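Local coordinates for protein 3-phosphoshikimate 1-carboxyvinyltransferase (Streptomyces sviceus, PDB 7M0O) that probably catalyses transfer of the enolpyruvyl group of phosphoenolpyruvate to shikimate 3-phosphate, the sixth of seven steps leading to chorismate, at residues T95-A100 with P133-A138; G238-V243 with T276-G281; V311-V316 with D346-H351; S9-A14 with Y217-D222. One frame throughout, in Å; residues are numbered along the deposited sequence.

Contact 1. Residues T95-A100 with P133-A138; sequences TYRFDA and PLTVRA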
# COMPACT_ATOMS: atom_id res chain seq x y z
N THR A 95 10.83 29.78 1.10
CA THR A 95 11.99 29.17 1.75
C THR A 95 11.53 28.21 2.83
O THR A 95 10.90 28.63 3.81
CB THR A 95 12.92 30.23 2.34
OG1 THR A 95 13.19 31.23 1.36
CG2 THR A 95 14.23 29.59 2.77
N TYR A 96 11.85 26.92 2.67
CA TYR A 96 11.26 25.86 3.50
C TYR A 96 12.35 24.98 4.10
O TYR A 96 13.10 24.33 3.37
CB TYR A 96 10.27 25.03 2.68
CG TYR A 96 9.26 25.93 1.99
CD1 TYR A 96 8.31 26.61 2.72
CD2 TYR A 96 9.30 26.14 0.60
CE1 TYR A 96 7.39 27.45 2.12
CE2 TYR A 96 8.38 26.97 -0.01
CZ TYR A 96 7.44 27.63 0.75
OH TYR A 96 6.52 28.47 0.16
N ARG A 97 12.42 24.96 5.43
CA ARG A 97 13.43 24.21 6.17
C ARG A 97 12.79 22.94 6.73
O ARG A 97 11.94 23.02 7.62
CB ARG A 97 14.04 25.07 7.28
CG ARG A 97 14.80 26.28 6.76
CD ARG A 97 15.20 27.23 7.88
NE ARG A 97 14.03 27.85 8.48
CZ ARG A 97 13.46 28.97 8.02
NH1 ARG A 97 13.96 29.58 6.96
NH2 ARG A 97 12.39 29.46 8.63
N PHE A 98 13.21 21.78 6.22
CA PHE A 98 12.65 20.50 6.63
C PHE A 98 13.58 19.80 7.62
O PHE A 98 14.80 19.91 7.55
CB PHE A 98 12.43 19.60 5.41
CG PHE A 98 11.32 20.08 4.51
CD1 PHE A 98 11.58 20.91 3.44
CD2 PHE A 98 10.01 19.67 4.74
CE1 PHE A 98 10.54 21.35 2.61
CE2 PHE A 98 8.98 20.10 3.91
CZ PHE A 98 9.25 20.95 2.84
N ASP A 99 12.97 19.07 8.55
CA ASP A 99 13.71 18.21 9.45
C ASP A 99 12.84 17.00 9.78
O ASP A 99 11.64 16.99 9.49
CB ASP A 99 14.15 18.96 10.73
CG ASP A 99 15.33 18.30 11.41
OD1 ASP A 99 15.86 17.32 10.84
OD2 ASP A 99 15.70 18.75 12.52
N ALA A 100 13.44 15.98 10.36
CA ALA A 100 12.69 14.79 10.75
C ALA A 100 13.15 14.36 12.13
O ALA A 100 14.03 14.96 12.73
CB ALA A 100 12.86 13.69 9.70
N PRO A 133 18.30 17.07 8.03
CA PRO A 133 17.55 18.27 7.61
C PRO A 133 17.99 18.77 6.23
O PRO A 133 19.13 18.58 5.82
CB PRO A 133 17.88 19.29 8.71
CG PRO A 133 19.18 18.84 9.27
CD PRO A 133 19.16 17.34 9.20
N LEU A 134 17.05 19.38 5.52
CA LEU A 134 17.36 19.96 4.22
C LEU A 134 16.50 21.20 4.01
O LEU A 134 15.41 21.33 4.58
CB LEU A 134 17.13 18.96 3.09
CG LEU A 134 15.73 18.34 2.99
CD1 LEU A 134 14.84 19.19 2.07
CD2 LEU A 134 15.82 16.92 2.48
N THR A 135 16.99 22.09 3.16
CA THR A 135 16.36 23.39 2.96
C THR A 135 16.07 23.58 1.48
O THR A 135 16.96 23.41 0.65
CB THR A 135 17.26 24.49 3.50
OG1 THR A 135 17.43 24.30 4.92
CG2 THR A 135 16.67 25.88 3.25
N VAL A 136 14.81 23.91 1.15
CA VAL A 136 14.40 24.20 -0.23
C VAL A 136 14.11 25.69 -0.37
O VAL A 136 13.15 26.21 0.23
CB VAL A 136 13.16 23.39 -0.64
CG1 VAL A 136 12.81 23.70 -2.12
CG2 VAL A 136 13.35 21.90 -0.41
N ARG A 137 14.90 26.37 -1.20
CA ARG A 137 14.61 27.73 -1.64
C ARG A 137 13.87 27.62 -2.97
O ARG A 137 14.47 27.62 -4.04
CB ARG A 137 15.89 28.54 -1.75
CG ARG A 137 16.58 28.75 -0.39
CD ARG A 137 18.07 29.09 -0.53
NE ARG A 137 18.66 29.60 0.72
CZ ARG A 137 19.16 28.84 1.69
NH1 ARG A 137 19.16 27.52 1.59
NH2 ARG A 137 19.68 29.40 2.79
N ALA A 138 12.54 27.50 -2.88
CA ALA A 138 11.71 27.11 -4.02
C ALA A 138 11.37 28.31 -4.90
O ALA A 138 11.11 29.41 -4.41
CB ALA A 138 10.42 26.46 -3.50
O HOH W 1 16.61 22.40 7.23
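Phe-98 and Leu-134 form a hydrogen-bonded antiparallel pair, and the Phe-98 side chain touches the partner strand from CB outward. Its CB lies 3.5 Å from Leu-134 O, the oxygen accepting the hydrogen bond from Phe-98 N. With CG set anti to the carbonyl carbon (chi1 -69°), the ring crosses Leu-134, and CD1 comes 3.9 Å from Leu-134 CD1. Further out, CE1 touches Val-136 CG2 at 4.2 Å. The side chain also packs on Leu-85, Pro-86 and Ala-89, so helix 79-90 covers this face of the sheet. Two more bonds, Tyr-96 N to Val-136 O at 2.9 Å and the shorter Val-136 N to Tyr-96 O, continue the register. Strands 95-99 and 134-139 are the central pair of a four-stranded mixed sheet, in which 95-99 is parallel to 70-74; such sheets backed by helices recur in the EPSP synthase fold. The other face carries Arg-97 and Thr-135 side by side, with Arg-97 CG 4.0 Å from Thr-135 CG2. Arg-97 ends in salt bridges to Asp-72 and Glu-70. Thr-135 OG1 accepts from a water that also donates to Phe-98 O, and is hydrogen-bonded to Glu-126. A valine in place of Thr-135 has no hydroxyl and would probably leave both the water and Glu-126 without this partner. At the end of the strand pair, Asp-99 OD1 rests 3.5 Å from Pro-133 CB, while OD2 makes a salt bridge with Arg-105.

Contact 2. Residues G238-V243 with T276-G281; sequences GAEVTV and TVRGTG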
# COMPACT_ATOMS: atom_id res chain seq x y z
N GLY A 238 -22.16 -20.37 5.26
CA GLY A 238 -23.15 -19.37 5.62
C GLY A 238 -22.61 -18.04 6.12
O GLY A 238 -23.41 -17.12 6.33
N ALA A 239 -21.31 -17.91 6.37
CA ALA A 239 -20.80 -16.64 6.87
C ALA A 239 -20.62 -15.65 5.72
O ALA A 239 -20.25 -16.02 4.60
CB ALA A 239 -19.48 -16.83 7.59
N GLU A 240 -20.85 -14.36 6.00
CA GLU A 240 -20.65 -13.36 4.97
C GLU A 240 -19.76 -12.23 5.49
O GLU A 240 -19.88 -11.81 6.65
CB GLU A 240 -22.01 -12.81 4.40
CG GLU A 240 -22.86 -12.00 5.34
CD GLU A 240 -24.23 -11.58 4.75
OE1 GLU A 240 -24.80 -12.28 3.88
OE2 GLU A 240 -24.72 -10.53 5.18
N VAL A 241 -18.84 -11.80 4.64
CA VAL A 241 -17.98 -10.65 4.89
C VAL A 241 -18.10 -9.71 3.70
O VAL A 241 -17.89 -10.12 2.55
CB VAL A 241 -16.52 -11.06 5.12
CG1 VAL A 241 -15.61 -9.82 5.09
CG2 VAL A 241 -16.39 -11.77 6.47
N THR A 242 -18.44 -8.46 3.97
CA THR A 242 -18.41 -7.43 2.94
C THR A 242 -17.36 -6.39 3.29
O THR A 242 -17.30 -5.94 4.44
CB THR A 242 -19.79 -6.77 2.77
OG1 THR A 242 -20.75 -7.78 2.41
CG2 THR A 242 -19.74 -5.70 1.68
N VAL A 243 -16.55 -5.99 2.31
CA VAL A 243 -15.62 -4.88 2.47
C VAL A 243 -16.03 -3.72 1.59
O VAL A 243 -15.75 -3.73 0.37
CB VAL A 243 -14.17 -5.31 2.16
CG1 VAL A 243 -13.21 -4.12 2.34
CG2 VAL A 243 -13.73 -6.48 3.06
N THR A 276 -18.56 -8.75 -1.56
CA THR A 276 -19.09 -9.66 -0.56
C THR A 276 -18.63 -11.08 -0.86
O THR A 276 -18.74 -11.54 -2.00
CB THR A 276 -20.63 -9.61 -0.54
OG1 THR A 276 -21.07 -8.27 -0.27
CG2 THR A 276 -21.17 -10.55 0.53
N VAL A 277 -18.10 -11.78 0.16
CA VAL A 277 -17.76 -13.20 0.05
C VAL A 277 -18.63 -13.96 1.05
O VAL A 277 -18.76 -13.55 2.20
CB VAL A 277 -16.27 -13.44 0.32
CG1 VAL A 277 -15.99 -14.94 0.42
CG2 VAL A 277 -15.45 -12.82 -0.81
N ARG A 278 -19.25 -15.04 0.59
CA ARG A 278 -20.10 -15.87 1.44
C ARG A 278 -19.65 -17.32 1.34
O ARG A 278 -19.55 -17.85 0.23
CB ARG A 278 -21.58 -15.74 1.03
CG ARG A 278 -22.53 -16.55 1.91
CD ARG A 278 -23.98 -16.41 1.44
NE ARG A 278 -24.42 -15.02 1.46
CZ ARG A 278 -24.55 -14.26 0.38
NH1 ARG A 278 -24.27 -14.75 -0.83
NH2 ARG A 278 -24.95 -13.00 0.51
N GLY A 279 -19.40 -17.94 2.49
CA GLY A 279 -19.05 -19.36 2.50
C GLY A 279 -20.25 -20.24 2.18
O GLY A 279 -21.38 -19.99 2.62
N THR A 280 -20.01 -21.29 1.40
CA THR A 280 -21.06 -22.20 0.97
C THR A 280 -20.89 -23.59 1.55
O THR A 280 -21.77 -24.44 1.36
CB THR A 280 -21.11 -22.30 -0.56
OG1 THR A 280 -19.92 -22.94 -1.04
CG2 THR A 280 -21.22 -20.92 -1.18
N GLY A 281 -19.79 -23.84 2.28
CA GLY A 281 -19.44 -25.18 2.71
C GLY A 281 -18.63 -25.96 1.69
O GLY A 281 -18.03 -26.98 2.04
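Residues Glu-240 to Thr-242 pair antiparallel with Thr-276 to Arg-278, joining an outer strand, 240-244, to the middle strand of a three-stranded sheet. The short axes run 4.7 Å apart at 168°, and the evidence for the pairing is mostly backbone. Val-241 N donates to Val-277 O at 3.0 Å, and Val-277 N returns the bond to Val-241 O. Beyond the strand ends bonding goes on but the regular alternation is lost: Gly-279 N reaches Ala-239 O in the carbonyl plane, whereas Gly-238 N, not Ala-239 N, bonds Gly-279 O at 2.8 Å, from well above its carbonyl plane. Val-241 and Val-277 share one face, where Ala-233 of helix 223-235 packs against both and Phe-230 adds to the cover of Val-277.

The opposite face is polar. Thr-242 OG1 and Thr-276 OG1 lie 2.7 Å apart in a hydrogen bond whose donor may be either hydroxyl. Each OG1 is anti to its own carbonyl carbon (chi1 -60° in Thr-242), which turns the two oxygens to each other across this non-hydrogen-bonded pair. Beside them Glu-240 and Arg-278 run alongside in the same direction. At the guanidinium edge Arg-278 NH2 gives Glu-240 OE1 a weak hydrogen bond within a salt bridge, 3.4 Å long, the planes well off coplanar. Arg-278 NH1 also makes a salt bridge with Glu-267 on strand 267-270. Arg-278 therefore joins carboxylates from both neighbouring strands, and its charge is likely to be balanced more by Glu-267 than by the weakly bonded Glu-240.

Contact 3. Residues V311-V316 with D346-H351; sequences VRIEDV and DWIEIH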
# COMPACT_ATOMS: atom_id res chain seq x y z
N VAL A 311 -4.27 -28.45 -3.07
CA VAL A 311 -4.18 -27.05 -3.47
C VAL A 311 -2.75 -26.85 -3.91
O VAL A 311 -1.82 -26.98 -3.10
CB VAL A 311 -4.58 -26.10 -2.33
CG1 VAL A 311 -4.32 -24.67 -2.74
CG2 VAL A 311 -6.06 -26.30 -1.97
N ARG A 312 -2.55 -26.56 -5.18
CA ARG A 312 -1.21 -26.33 -5.71
C ARG A 312 -1.09 -24.88 -6.12
O ARG A 312 -1.82 -24.41 -7.00
CB ARG A 312 -0.92 -27.26 -6.89
CG ARG A 312 0.51 -27.16 -7.40
CD ARG A 312 0.80 -28.23 -8.44
NE ARG A 312 2.05 -28.03 -9.17
CZ ARG A 312 3.15 -28.73 -8.96
NH1 ARG A 312 3.17 -29.68 -8.03
NH2 ARG A 312 4.24 -28.50 -9.69
N ILE A 313 -0.14 -24.16 -5.50
CA ILE A 313 0.10 -22.75 -5.79
C ILE A 313 1.36 -22.65 -6.64
O ILE A 313 2.43 -23.10 -6.22
CB ILE A 313 0.22 -21.93 -4.49
CG1 ILE A 313 -1.05 -22.07 -3.64
CG2 ILE A 313 0.47 -20.45 -4.79
CD1 ILE A 313 -0.95 -21.29 -2.33
N GLU A 314 1.25 -22.07 -7.84
CA GLU A 314 2.32 -22.10 -8.82
C GLU A 314 2.79 -20.69 -9.17
O GLU A 314 2.06 -19.71 -8.97
CB GLU A 314 1.88 -22.81 -10.12
CG GLU A 314 1.73 -24.31 -9.96
CD GLU A 314 1.31 -25.01 -11.23
OE1 GLU A 314 0.85 -24.34 -12.18
OE2 GLU A 314 1.42 -26.25 -11.26
N ASP A 315 4.02 -20.61 -9.68
CA ASP A 315 4.60 -19.37 -10.21
C ASP A 315 4.83 -18.34 -9.10
O ASP A 315 4.64 -17.14 -9.30
CB ASP A 315 3.73 -18.79 -11.33
CG ASP A 315 4.53 -18.02 -12.40
OD1 ASP A 315 5.77 -17.86 -12.28
OD2 ASP A 315 3.89 -17.58 -13.37
N VAL A 316 5.30 -18.80 -7.93
CA VAL A 316 5.49 -17.92 -6.79
C VAL A 316 6.95 -17.95 -6.35
O VAL A 316 7.24 -17.95 -5.15
CB VAL A 316 4.54 -18.29 -5.63
CG1 VAL A 316 3.13 -17.80 -5.94
CG2 VAL A 316 4.53 -19.81 -5.35
N ASP A 346 9.34 -23.04 -7.34
CA ASP A 346 8.43 -21.90 -7.38
C ASP A 346 6.99 -22.32 -7.15
O ASP A 346 6.07 -21.68 -7.68
CB ASP A 346 8.55 -21.15 -8.70
CG ASP A 346 8.18 -21.99 -9.92
OD1 ASP A 346 7.97 -23.22 -9.79
OD2 ASP A 346 8.11 -21.42 -11.03
N TRP A 347 6.77 -23.39 -6.38
CA TRP A 347 5.42 -23.90 -6.17
C TRP A 347 5.35 -24.59 -4.82
O TRP A 347 6.36 -25.00 -4.24
CB TRP A 347 4.98 -24.84 -7.30
CG TRP A 347 5.83 -26.09 -7.50
CD1 TRP A 347 6.85 -26.25 -8.40
CD2 TRP A 347 5.71 -27.34 -6.80
NE1 TRP A 347 7.36 -27.53 -8.32
CE2 TRP A 347 6.69 -28.22 -7.34
CE3 TRP A 347 4.89 -27.80 -5.77
CZ2 TRP A 347 6.85 -29.53 -6.88
CZ3 TRP A 347 5.04 -29.12 -5.32
CH2 TRP A 347 6.03 -29.95 -5.87
N ILE A 348 4.12 -24.70 -4.30
CA ILE A 348 3.83 -25.43 -3.07
C ILE A 348 2.52 -26.18 -3.27
O ILE A 348 1.55 -25.61 -3.80
CB ILE A 348 3.78 -24.48 -1.86
CG1 ILE A 348 3.41 -25.24 -0.58
CG2 ILE A 348 2.80 -23.32 -2.11
CD1 ILE A 348 3.58 -24.39 0.68
N GLU A 349 2.48 -27.45 -2.86
CA GLU A 349 1.29 -28.29 -3.01
C GLU A 349 0.89 -28.80 -1.64
O GLU A 349 1.68 -29.46 -0.94
CB GLU A 349 1.53 -29.44 -3.99
CG GLU A 349 0.24 -30.20 -4.34
CD GLU A 349 0.32 -31.03 -5.63
OE1 GLU A 349 1.23 -30.81 -6.45
OE2 GLU A 349 -0.55 -31.91 -5.81
N ILE A 350 -0.34 -28.47 -1.23
CA ILE A 350 -0.84 -28.75 0.10
C ILE A 350 -1.91 -29.84 -0.00
O ILE A 350 -2.86 -29.71 -0.77
CB ILE A 350 -1.42 -27.47 0.74
CG1 ILE A 350 -0.35 -26.38 0.83
CG2 ILE A 350 -2.00 -27.79 2.13
CD1 ILE A 350 -0.86 -24.99 0.65
N HIS A 351 -1.76 -30.88 0.81
CA HIS A 351 -2.68 -32.01 0.76
C HIS A 351 -3.60 -31.98 1.97
O HIS A 351 -3.12 -32.10 3.11
CB HIS A 351 -1.88 -33.31 0.70
CG HIS A 351 -1.06 -33.41 -0.55
ND1 HIS A 351 -1.56 -33.96 -1.71
CD2 HIS A 351 0.18 -32.98 -0.85
CE1 HIS A 351 -0.65 -33.89 -2.66
NE2 HIS A 351 0.42 -33.29 -2.16
O HOH W 2 5.19 -23.18 -10.73
O HOH W 3 7.15 -20.44 -13.17
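Val-311 to Glu-314 and Trp-347 to Ile-350 run antiparallel, their short axes 4.7 Å apart at 172°. They are the inner two strands of a four-stranded mixed sheet of the EPSP synthase fold, flanked by 286-289 and 340-344. Two hydrogen-bonded pairs fix the register: Val-311 with Ile-350, and Ile-313 with Ile-348, where Ile-313 N reaches Ile-348 O at 2.8 Å. The aliphatic side chains of these pairs share a face covered by helices 297-303 and 326-336; within it Ile-313 CB meets Ile-348 CG2 at 3.8 Å.

On the other face Arg-312 organises the polar groups. Its chain is extended from CG to NE, and CG is anti to the backbone N (chi1 -175°), which carries the guanidinium across the neighbouring strand and over the indole of Trp-347. In this cation-pi contact CZ stands over the ring face, 3.8 Å from the centroid of the Trp-347 six-membered ring, with the planes tilted 29°. While one face lies on the indole, the edges are taken by carboxylates. Arg-312 NH1 donates to Glu-349 OE1 at 2.7 Å, almost along its C-O axis, and the carboxylate plane stands nearly perpendicular to the guanidinium. From its own strand, Glu-314 OE2 receives Arg-312 NE at 2.8 Å through its anti lone pair. Two in-plane salt bridges and a stack thus hold the guanidinium against rotation, and the two glutamates probably offset its charge. Past the strand's end, Val-316 N makes a nearly straight bond of 3.0 Å to Asp-346 O.

Contact 4. Residues S9-A14 with Y217-D222; sequences SITARA and YAIEPD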
# COMPACT_ATOMS: atom_id res chain seq x y z
N SER A 9 -0.29 3.37 1.22
CA SER A 9 0.35 3.99 0.07
C SER A 9 -0.66 4.75 -0.79
O SER A 9 -0.30 5.76 -1.41
CB SER A 9 1.07 2.94 -0.78
OG SER A 9 0.18 2.00 -1.32
N ILE A 10 -1.91 4.30 -0.85
CA ILE A 10 -2.91 5.08 -1.58
C ILE A 10 -3.24 6.37 -0.82
O ILE A 10 -3.39 7.43 -1.43
CB ILE A 10 -4.16 4.22 -1.86
CG1 ILE A 10 -3.80 3.16 -2.91
CG2 ILE A 10 -5.31 5.12 -2.35
CD1 ILE A 10 -4.90 2.12 -3.17
N THR A 11 -3.32 6.30 0.51
CA THR A 11 -3.60 7.52 1.27
C THR A 11 -2.51 8.56 1.04
O THR A 11 -2.80 9.75 0.87
CB THR A 11 -3.76 7.20 2.77
OG1 THR A 11 -4.88 6.31 2.99
CG2 THR A 11 -3.99 8.48 3.58
N ALA A 12 -1.26 8.10 0.96
CA ALA A 12 -0.13 9.01 0.79
C ALA A 12 -0.20 9.75 -0.54
O ALA A 12 -0.08 10.98 -0.58
CB ALA A 12 1.18 8.21 0.87
N ARG A 13 -0.35 9.01 -1.64
CA ARG A 13 -0.53 9.64 -2.95
C ARG A 13 -1.73 10.59 -2.95
O ARG A 13 -1.66 11.69 -3.52
CB ARG A 13 -0.71 8.58 -4.04
CG ARG A 13 0.44 7.59 -4.26
CD ARG A 13 -0.07 6.59 -5.29
NE ARG A 13 0.82 5.49 -5.66
CZ ARG A 13 0.86 4.31 -5.05
NH1 ARG A 13 0.08 4.04 -4.00
NH2 ARG A 13 1.69 3.38 -5.50
N ALA A 14 -2.85 10.17 -2.35
CA ALA A 14 -4.06 10.99 -2.38
C ALA A 14 -3.88 12.31 -1.65
O ALA A 14 -4.48 13.32 -2.04
CB ALA A 14 -5.23 10.22 -1.78
N TYR A 217 -12.40 11.70 -3.75
CA TYR A 217 -11.61 10.50 -3.99
C TYR A 217 -11.69 9.59 -2.77
O TYR A 217 -11.26 9.97 -1.68
CB TYR A 217 -10.14 10.81 -4.32
CG TYR A 217 -9.42 9.57 -4.78
CD1 TYR A 217 -9.54 9.11 -6.09
CD2 TYR A 217 -8.68 8.81 -3.89
CE1 TYR A 217 -8.91 7.94 -6.50
CE2 TYR A 217 -8.05 7.65 -4.27
CZ TYR A 217 -8.17 7.22 -5.58
OH TYR A 217 -7.54 6.05 -5.95
N ALA A 218 -12.27 8.41 -2.96
CA ALA A 218 -12.38 7.41 -1.91
C ALA A 218 -11.13 6.54 -1.87
O ALA A 218 -10.71 5.99 -2.90
CB ALA A 218 -13.62 6.54 -2.13
N ILE A 219 -10.55 6.40 -0.68
CA ILE A 219 -9.37 5.56 -0.46
C ILE A 219 -9.82 4.12 -0.26
O ILE A 219 -10.66 3.83 0.60
CB ILE A 219 -8.57 6.05 0.76
CG1 ILE A 219 -8.10 7.49 0.55
CG2 ILE A 219 -7.39 5.09 1.05
CD1 ILE A 219 -7.32 7.66 -0.68
N GLU A 220 -9.24 3.21 -1.04
CA GLU A 220 -9.56 1.79 -0.90
C GLU A 220 -9.02 1.23 0.42
O GLU A 220 -7.90 1.57 0.82
CB GLU A 220 -8.96 0.97 -2.05
CG GLU A 220 -9.64 1.14 -3.38
CD GLU A 220 -8.88 0.48 -4.53
OE1 GLU A 220 -8.04 -0.44 -4.30
OE2 GLU A 220 -9.12 0.89 -5.68
N PRO A 221 -9.78 0.38 1.10
CA PRO A 221 -9.19 -0.41 2.18
C PRO A 221 -8.06 -1.27 1.64
O PRO A 221 -8.07 -1.68 0.48
CB PRO A 221 -10.36 -1.27 2.68
CG PRO A 221 -11.59 -0.56 2.19
CD PRO A 221 -11.21 0.10 0.91
N ASP A 222 -7.08 -1.54 2.49
CA ASP A 222 -5.98 -2.40 2.07
C ASP A 222 -6.52 -3.77 1.67
O ASP A 222 -7.13 -4.48 2.47
CB ASP A 222 -4.95 -2.53 3.20
CG ASP A 222 -3.66 -3.17 2.73
OD1 ASP A 222 -3.67 -4.38 2.40
OD2 ASP A 222 -2.62 -2.48 2.72
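Ile-10 and Ile-219 lie alongside one another, pointing opposite ways, with Ile-10 CG2 against the CD1 and CG2 branches of Ile-219, where helix 8-20 packs on the chain leaving strand 216-218. That segment and the residues Pro-5 to Ser-7, hydrogen-bonded to it through the backbones of Glu-220 and Asp-222, are together consistent with the two crossover segments that join the domains of EPSP synthases. The centre of the contact is Ile-219 CD1, which lies 3.6 Å from Ile-10 CG2. With both torsions close to -60° (chi1 -60°, chi2 -56°), the Ile-219 chain folds so that CD1 also presses on Ala-14 CB at 3.5 Å, tighter than usual for two carbons. Its other branch is turned differently: Ile-219 CG2 meets Thr-11 OG1 at 3.4 Å, with the two side chains nearly perpendicular. That hydroxyl is occupied elsewhere, by Ser-7 O and Leu-31 N. An alanine in place of Ile-219, which lacks CG1, CG2 and CD1, is likely to leave a gap beside Ala-14 CB and Ile-10 CG2.

Tyr-217 extends the apolar patch. Ile-10 CG2 approaches its ring at the edge, 4.2 Å from CE2, whereas Ala-14 CB comes in obliquely at CD2. Glu-220 lies near the other branch of Ile-10, its carboxylate bound by Leu-251 N and the amide of Gln-252. The helix also carries Ser-9 and Arg-13, predicted to bind shikimate 3-phosphate. Arg-13 packs by cation-pi on Tyr-183, and its NH1 sends a weak bond of 3.4 Å to Ser-9 OG.

How the contacts relate
From the N terminus, helix 8-20 is the first part to be used, but its partner 217-222 comes some 200 residues later, so contact 4 closes a long loop and ties that helix to the segment leaving strand 216-218. Contact 1 lies within that loop and pairs the middle strands of a sheet; its centre is 26 Å from that of contact 4. After the probable crossover the chain closes contact 2 and then contact 3, in series, each a strand pair joined over a loop of about thirty residues. Contacts 2 and 4 touch, where Val-243 CG1 packs on Pro-221 CG at 3.9 Å. Contacts 1 and 3, 50 Å apart between centres, lie on opposite sides of the chain's centre.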